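Local coordinates for protein putative enoyl-CoA hydratase/isomerase (Acinetobacter baumannii, PDB 3FDU) that probably acts on fatty acyl-CoA thioesters as an enoyl-CoA hydratase or isomerase of the crotonase superfamily, at residues H4-L18 and Y30-A44. The protein carries 4 engineered substitutions. Numbering follows the deposited sequence.
Sequences HPHLNANLEGGVLTL and YGELYLWIAKALDEA. Engineered in segment 4-18: Pro-5 (natural residue Gln), Asn-8 (natural residue Gln).
His-4, Leu-7, Leu-16 and Leu-18 pack on one side of helix 31-44, whose axis runs antiparallel to strand 15-18 (10.7 Å at closest approach) and nearly parallel to strand 7-12. The flat imidazole of His-4 stacks face to face on the five-membered ring of Trp-36, planes 1° apart and centroids 3.6 Å apart, while His-4 CB makes a CH-pi contact over the six-membered ring. Tryptophan suits this place because its broad face takes both; with CG anti to its carbonyl carbon (chi1 -62°), the indole extends from the helix against His-4, and the engineered Pro-5 brings CD near Trp-36 CZ3. At the N-cap position, Tyr-30 has a ring long enough to carry OH to His-6 ND1, a 2.8 Å hydrogen bond in which either may donate; the rings meet rim to rim, nearly perpendicular (85°). Deeper in, branched leucines suit the seam between strand and helix: Leu-7 CD2 touches Ile-37 CG1 at 3.9 Å, and Leu-18 CD1 lies 3.9 Å from Ala-40 CB and also meets Leu-41 CD2. The small Ala-40 and Ala-44 take leucine methyls directly against the helix, tightly where Leu-16 CD2 is 3.3 Å from Ala-44 CB. Val-53 and Leu-55 of strand 52-57 extend this core. The second strand of a beta-hairpin, turned at Gly-13 and Gly-14 (type I'), also begins the beta-alpha-beta unit 15-20, 31-46, 52-57, as in the crotonase fold.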
loop_
_atom_site.group_PDB
_atom_site.type_symbol
_atom_site.label_atom_id
_atom_site.label_comp_id
_atom_site.label_asym_id
_atom_site.label_seq_id
_atom_site.Cartn_x
_atom_site.Cartn_y
_atom_site.Cartn_z
ATOM N N HIS A 4 5.180 36.841 -10.844
ATOM C CA HIS A 4 4.690 36.327 -12.131
ATOM C C HIS A 4 3.198 36.223 -12.061
ATOM O O HIS A 4 2.638 36.084 -10.990
ATOM C CB HIS A 4 5.264 34.933 -12.436
ATOM C CG HIS A 4 6.751 34.919 -12.607
ATOM N ND1 HIS A 4 7.379 35.538 -13.670
ATOM C CD2 HIS A 4 7.734 34.366 -11.856
ATOM C CE1 HIS A 4 8.687 35.363 -13.567
ATOM N NE2 HIS A 4 8.929 34.652 -12.480
ATOM N N PRO A 5 2.535 36.299 -13.208
ATOM C CA PRO A 5 1.087 36.178 -13.173
ATOM C C PRO A 5 0.711 34.715 -12.863
ATOM O O PRO A 5 1.552 33.848 -13.000
ATOM C CB PRO A 5 0.686 36.525 -14.605
ATOM C CG PRO A 5 1.902 36.111 -15.442
ATOM C CD PRO A 5 3.084 36.398 -14.571
ATOM N N HIS A 6 -0.528 34.483 -12.422
ATOM C CA HIS A 6 -1.126 33.143 -12.277
ATOM C C HIS A 6 -0.637 32.365 -11.086
ATOM O O HIS A 6 -0.905 31.182 -10.952
ATOM C CB HIS A 6 -0.965 32.340 -13.568
ATOM C CG HIS A 6 -1.597 32.999 -14.750
ATOM N ND1 HIS A 6 -1.081 32.900 -16.028
ATOM C CD2 HIS A 6 -2.688 33.796 -14.847
ATOM C CE1 HIS A 6 -1.830 33.608 -16.861
ATOM N NE2 HIS A 6 -2.814 34.154 -16.173
ATOM N N LEU A 7 0.064 33.042 -10.195
ATOM C CA LEU A 7 0.556 32.405 -8.974
ATOM C C LEU A 7 0.707 33.456 -7.880
ATOM O O LEU A 7 1.565 34.355 -7.972
ATOM C CB LEU A 7 1.904 31.709 -9.247
ATOM C CG LEU A 7 2.551 31.016 -8.027
ATOM C CD1 LEU A 7 1.623 29.983 -7.383
ATOM C CD2 LEU A 7 3.924 30.406 -8.338
ATOM N N ASN A 8 -0.137 33.376 -6.860
ATOM C CA ASN A 8 -0.112 34.349 -5.791
ATOM C C ASN A 8 0.645 33.750 -4.601
ATOM O O ASN A 8 0.418 32.586 -4.281
ATOM C CB ASN A 8 -1.540 34.638 -5.310
ATOM C CG ASN A 8 -2.471 35.089 -6.428
ATOM O OD1 ASN A 8 -2.098 35.942 -7.280
ATOM N ND2 ASN A 8 -3.711 34.554 -6.421
ATOM N N ALA A 9 1.480 34.526 -3.920
ATOM C CA ALA A 9 2.218 33.989 -2.783
ATOM C C ALA A 9 1.948 34.871 -1.607
ATOM O O ALA A 9 1.903 36.108 -1.744
ATOM C CB ALA A 9 3.706 33.925 -3.087
ATOM N N ASN A 10 1.698 34.252 -0.464
ATOM C CA ASN A 10 1.446 34.980 0.784
ATOM C C ASN A 10 2.210 34.243 1.871
ATOM O O ASN A 10 2.165 33.008 1.944
ATOM C CB ASN A 10 -0.048 34.972 1.151
ATOM C CG ASN A 10 -0.333 35.624 2.532
ATOM O OD1 ASN A 10 -0.335 36.856 2.650
ATOM N ND2 ASN A 10 -0.585 34.800 3.565
ATOM N N LEU A 11 2.940 34.996 2.684
ATOM C CA LEU A 11 3.650 34.432 3.787
ATOM C C LEU A 11 3.181 35.120 5.062
ATOM O O LEU A 11 3.297 36.352 5.215
ATOM C CB LEU A 11 5.154 34.604 3.590
ATOM C CG LEU A 11 6.055 34.252 4.773
ATOM C CD1 LEU A 11 5.818 32.818 5.285
ATOM C CD2 LEU A 11 7.493 34.455 4.355
ATOM N N GLU A 12 2.632 34.333 5.966
ATOM C CA GLU A 12 2.208 34.868 7.251
ATOM C C GLU A 12 2.379 33.829 8.341
ATOM O O GLU A 12 1.981 32.665 8.176
ATOM C CB GLU A 12 0.756 35.365 7.165
ATOM C CG GLU A 12 -0.004 35.282 8.487
ATOM C CD GLU A 12 -1.234 36.184 8.508
ATOM O OE1 GLU A 12 -1.605 36.706 7.434
ATOM O OE2 GLU A 12 -1.828 36.377 9.599
ATOM N N GLY A 13 2.974 34.243 9.460
ATOM C CA GLY A 13 3.190 33.348 10.601
ATOM C C GLY A 13 3.886 32.032 10.236
ATOM O O GLY A 13 3.527 30.972 10.778
ATOM N N GLY A 14 4.875 32.099 9.338
ATOM C CA GLY A 14 5.651 30.927 8.894
ATOM C C GLY A 14 4.934 30.027 7.867
ATOM O O GLY A 14 5.512 29.030 7.390
ATOM N N VAL A 15 3.685 30.373 7.538
ATOM C CA VAL A 15 2.922 29.645 6.508
ATOM C C VAL A 15 2.970 30.300 5.124
ATOM O O VAL A 15 2.481 31.428 4.928
ATOM C CB VAL A 15 1.439 29.471 6.891
ATOM C CG1 VAL A 15 0.748 28.681 5.801
ATOM C CG2 VAL A 15 1.275 28.741 8.262
ATOM N N LEU A 16 3.574 29.614 4.171
ATOM C CA LEU A 16 3.629 30.131 2.804
ATOM C C LEU A 16 2.475 29.521 2.009
ATOM O O LEU A 16 2.390 28.288 1.893
ATOM C CB LEU A 16 4.962 29.784 2.153
ATOM C CG LEU A 16 4.934 29.985 0.625
ATOM C CD1 LEU A 16 4.601 31.424 0.206
ATOM C CD2 LEU A 16 6.291 29.556 -0.048
ATOM N N THR A 17 1.551 30.346 1.518
ATOM C CA THR A 17 0.417 29.814 0.751
ATOM C C THR A 17 0.685 30.157 -0.694
ATOM O O THR A 17 0.874 31.343 -1.037
ATOM C CB THR A 17 -0.986 30.373 1.202
ATOM O OG1 THR A 17 -1.211 30.098 2.590
ATOM C CG2 THR A 17 -2.166 29.736 0.391
ATOM N N LEU A 18 0.773 29.126 -1.533
ATOM C CA LEU A 18 0.965 29.313 -2.973
ATOM C C LEU A 18 -0.357 28.997 -3.661
ATOM O O LEU A 18 -0.871 27.878 -3.588
ATOM C CB LEU A 18 2.079 28.416 -3.519
ATOM C CG LEU A 18 3.505 28.785 -3.034
ATOM C CD1 LEU A 18 4.544 27.792 -3.486
ATOM C CD2 LEU A 18 3.844 30.178 -3.554
ATOM N N TYR A 30 0.860 25.773 -17.992
ATOM C CA TYR A 30 1.738 25.848 -19.160
ATOM C C TYR A 30 3.207 25.781 -18.725
ATOM O O TYR A 30 3.519 25.997 -17.554
ATOM C CB TYR A 30 1.426 27.120 -19.987
ATOM C CG TYR A 30 1.406 28.443 -19.193
ATOM C CD1 TYR A 30 2.527 29.250 -19.127
ATOM C CD2 TYR A 30 0.265 28.868 -18.544
ATOM C CE1 TYR A 30 2.515 30.449 -18.421
ATOM C CE2 TYR A 30 0.237 30.078 -17.819
ATOM C CZ TYR A 30 1.366 30.859 -17.789
ATOM O OH TYR A 30 1.361 32.045 -17.098
ATOM N N GLY A 31 4.101 25.525 -19.679
ATOM C CA GLY A 31 5.546 25.355 -19.446
ATOM C C GLY A 31 6.146 26.220 -18.354
ATOM O O GLY A 31 6.681 25.716 -17.325
ATOM N N GLU A 32 6.081 27.524 -18.565
ATOM C CA GLU A 32 6.729 28.457 -17.650
ATOM C C GLU A 32 6.072 28.552 -16.250
ATOM O O GLU A 32 6.733 28.816 -15.261
ATOM C CB GLU A 32 6.855 29.836 -18.312
ATOM C CG GLU A 32 8.145 29.959 -19.205
ATOM C CD GLU A 32 8.753 31.363 -19.201
ATOM O OE1 GLU A 32 8.141 32.278 -19.796
ATOM O OE2 GLU A 32 9.840 31.557 -18.589
ATOM N N LEU A 33 4.781 28.300 -16.167
ATOM C CA LEU A 33 4.108 28.305 -14.866
ATOM C C LEU A 33 4.568 27.096 -14.044
ATOM O O LEU A 33 4.834 27.232 -12.851
ATOM C CB LEU A 33 2.582 28.332 -15.059
ATOM C CG LEU A 33 1.673 28.278 -13.810
ATOM C CD1 LEU A 33 2.078 29.377 -12.809
ATOM C CD2 LEU A 33 0.243 28.477 -14.266
ATOM N N TYR A 34 4.719 25.917 -14.671
ATOM C CA TYR A 34 5.343 24.798 -13.935
ATOM C C TYR A 34 6.701 25.234 -13.275
ATOM O O TYR A 34 6.987 24.952 -12.085
ATOM C CB TYR A 34 5.631 23.619 -14.849
ATOM C CG TYR A 34 4.474 22.843 -15.446
ATOM C CD1 TYR A 34 3.730 21.944 -14.675
ATOM C CD2 TYR A 34 4.180 22.939 -16.808
ATOM C CE1 TYR A 34 2.717 21.184 -15.235
ATOM C CE2 TYR A 34 3.157 22.180 -17.379
ATOM C CZ TYR A 34 2.423 21.323 -16.584
ATOM O OH TYR A 34 1.441 20.527 -17.145
ATOM N N LEU A 35 7.528 25.943 -14.038
ATOM C CA LEU A 35 8.838 26.384 -13.519
ATOM C C LEU A 35 8.738 27.428 -12.433
ATOM O O LEU A 35 9.539 27.441 -11.459
ATOM C CB LEU A 35 9.691 26.937 -14.663
ATOM C CG LEU A 35 9.900 25.949 -15.819
ATOM C CD1 LEU A 35 10.767 26.577 -16.924
ATOM C CD2 LEU A 35 10.554 24.621 -15.331
ATOM N N TRP A 36 7.796 28.356 -12.597
ATOM C CA TRP A 36 7.595 29.365 -11.557
ATOM C C TRP A 36 7.153 28.684 -10.266
ATOM O O TRP A 36 7.588 29.070 -9.185
ATOM C CB TRP A 36 6.524 30.389 -11.960
ATOM C CG TRP A 36 6.918 31.153 -13.190
ATOM C CD1 TRP A 36 8.184 31.353 -13.652
ATOM C CD2 TRP A 36 6.030 31.773 -14.147
ATOM N NE1 TRP A 36 8.144 32.074 -14.833
ATOM C CE2 TRP A 36 6.839 32.361 -15.146
ATOM C CE3 TRP A 36 4.646 31.917 -14.230
ATOM C CZ2 TRP A 36 6.294 33.058 -16.248
ATOM C CZ3 TRP A 36 4.097 32.625 -15.304
ATOM C CH2 TRP A 36 4.932 33.185 -16.305
ATOM N N ILE A 37 6.241 27.709 -10.372
ATOM C CA ILE A 37 5.852 26.997 -9.140
ATOM C C ILE A 37 7.066 26.244 -8.532
ATOM O O ILE A 37 7.276 26.248 -7.299
ATOM C CB ILE A 37 4.671 26.044 -9.348
ATOM C CG1 ILE A 37 3.412 26.819 -9.877
ATOM C CG2 ILE A 37 4.305 25.400 -7.994
ATOM C CD1 ILE A 37 2.294 25.834 -10.454
ATOM N N ALA A 38 7.833 25.564 -9.388
ATOM C CA ALA A 38 9.045 24.845 -8.930
ATOM C C ALA A 38 10.018 25.769 -8.236
ATOM O O ALA A 38 10.554 25.430 -7.176
ATOM C CB ALA A 38 9.740 24.141 -10.116
ATOM N N LYS A 39 10.251 26.958 -8.810
ATOM C CA LYS A 39 11.198 27.873 -8.179
ATOM C C LYS A 39 10.731 28.358 -6.842
ATOM O O LYS A 39 11.557 28.519 -5.920
ATOM C CB LYS A 39 11.532 29.093 -9.046
ATOM C CG LYS A 39 11.768 28.757 -10.502
ATOM C CD LYS A 39 12.788 27.649 -10.708
ATOM C CE LYS A 39 12.707 27.116 -12.135
ATOM N NZ LYS A 39 11.912 25.882 -12.119
ATOM N N ALA A 40 9.430 28.656 -6.735
ATOM C CA ALA A 40 8.857 29.070 -5.445
ATOM C C ALA A 40 9.017 28.028 -4.328
ATOM O O ALA A 40 9.244 28.385 -3.150
ATOM C CB ALA A 40 7.348 29.455 -5.591
ATOM N N LEU A 41 8.817 26.759 -4.668
ATOM C CA LEU A 41 9.088 25.664 -3.721
ATOM C C LEU A 41 10.585 25.631 -3.303
ATOM O O LEU A 41 10.906 25.457 -2.142
ATOM C CB LEU A 41 8.730 24.325 -4.367
ATOM C CG LEU A 41 7.190 24.215 -4.589
ATOM C CD1 LEU A 41 6.782 22.969 -5.370
ATOM C CD2 LEU A 41 6.486 24.236 -3.255
ATOM N N ASP A 42 11.468 25.757 -4.282
ATOM C CA ASP A 42 12.919 25.731 -4.025
ATOM C C ASP A 42 13.285 26.904 -3.099
ATOM O O ASP A 42 13.948 26.718 -2.085
ATOM C CB ASP A 42 13.666 25.851 -5.342
ATOM C CG ASP A 42 13.525 24.610 -6.207
ATOM O OD1 ASP A 42 13.154 23.521 -5.687
ATOM O OD2 ASP A 42 13.830 24.724 -7.410
ATOM N N GLU A 43 12.831 28.107 -3.449
ATOM C CA GLU A 43 13.089 29.266 -2.574
ATOM C C GLU A 43 12.435 29.163 -1.186
ATOM O O GLU A 43 13.038 29.547 -0.176
ATOM C CB GLU A 43 12.686 30.566 -3.282
ATOM C CG GLU A 43 13.612 30.908 -4.474
ATOM C CD GLU A 43 12.988 31.945 -5.433
ATOM O OE1 GLU A 43 11.791 32.315 -5.258
ATOM O OE2 GLU A 43 13.693 32.361 -6.382
ATOM N N ALA A 44 11.193 28.666 -1.112
ATOM C CA ALA A 44 10.585 28.450 0.198
ATOM C C ALA A 44 11.460 27.580 1.091
ATOM O O ALA A 44 11.527 27.804 2.289
ATOM C CB ALA A 44 9.137 27.805 0.084
#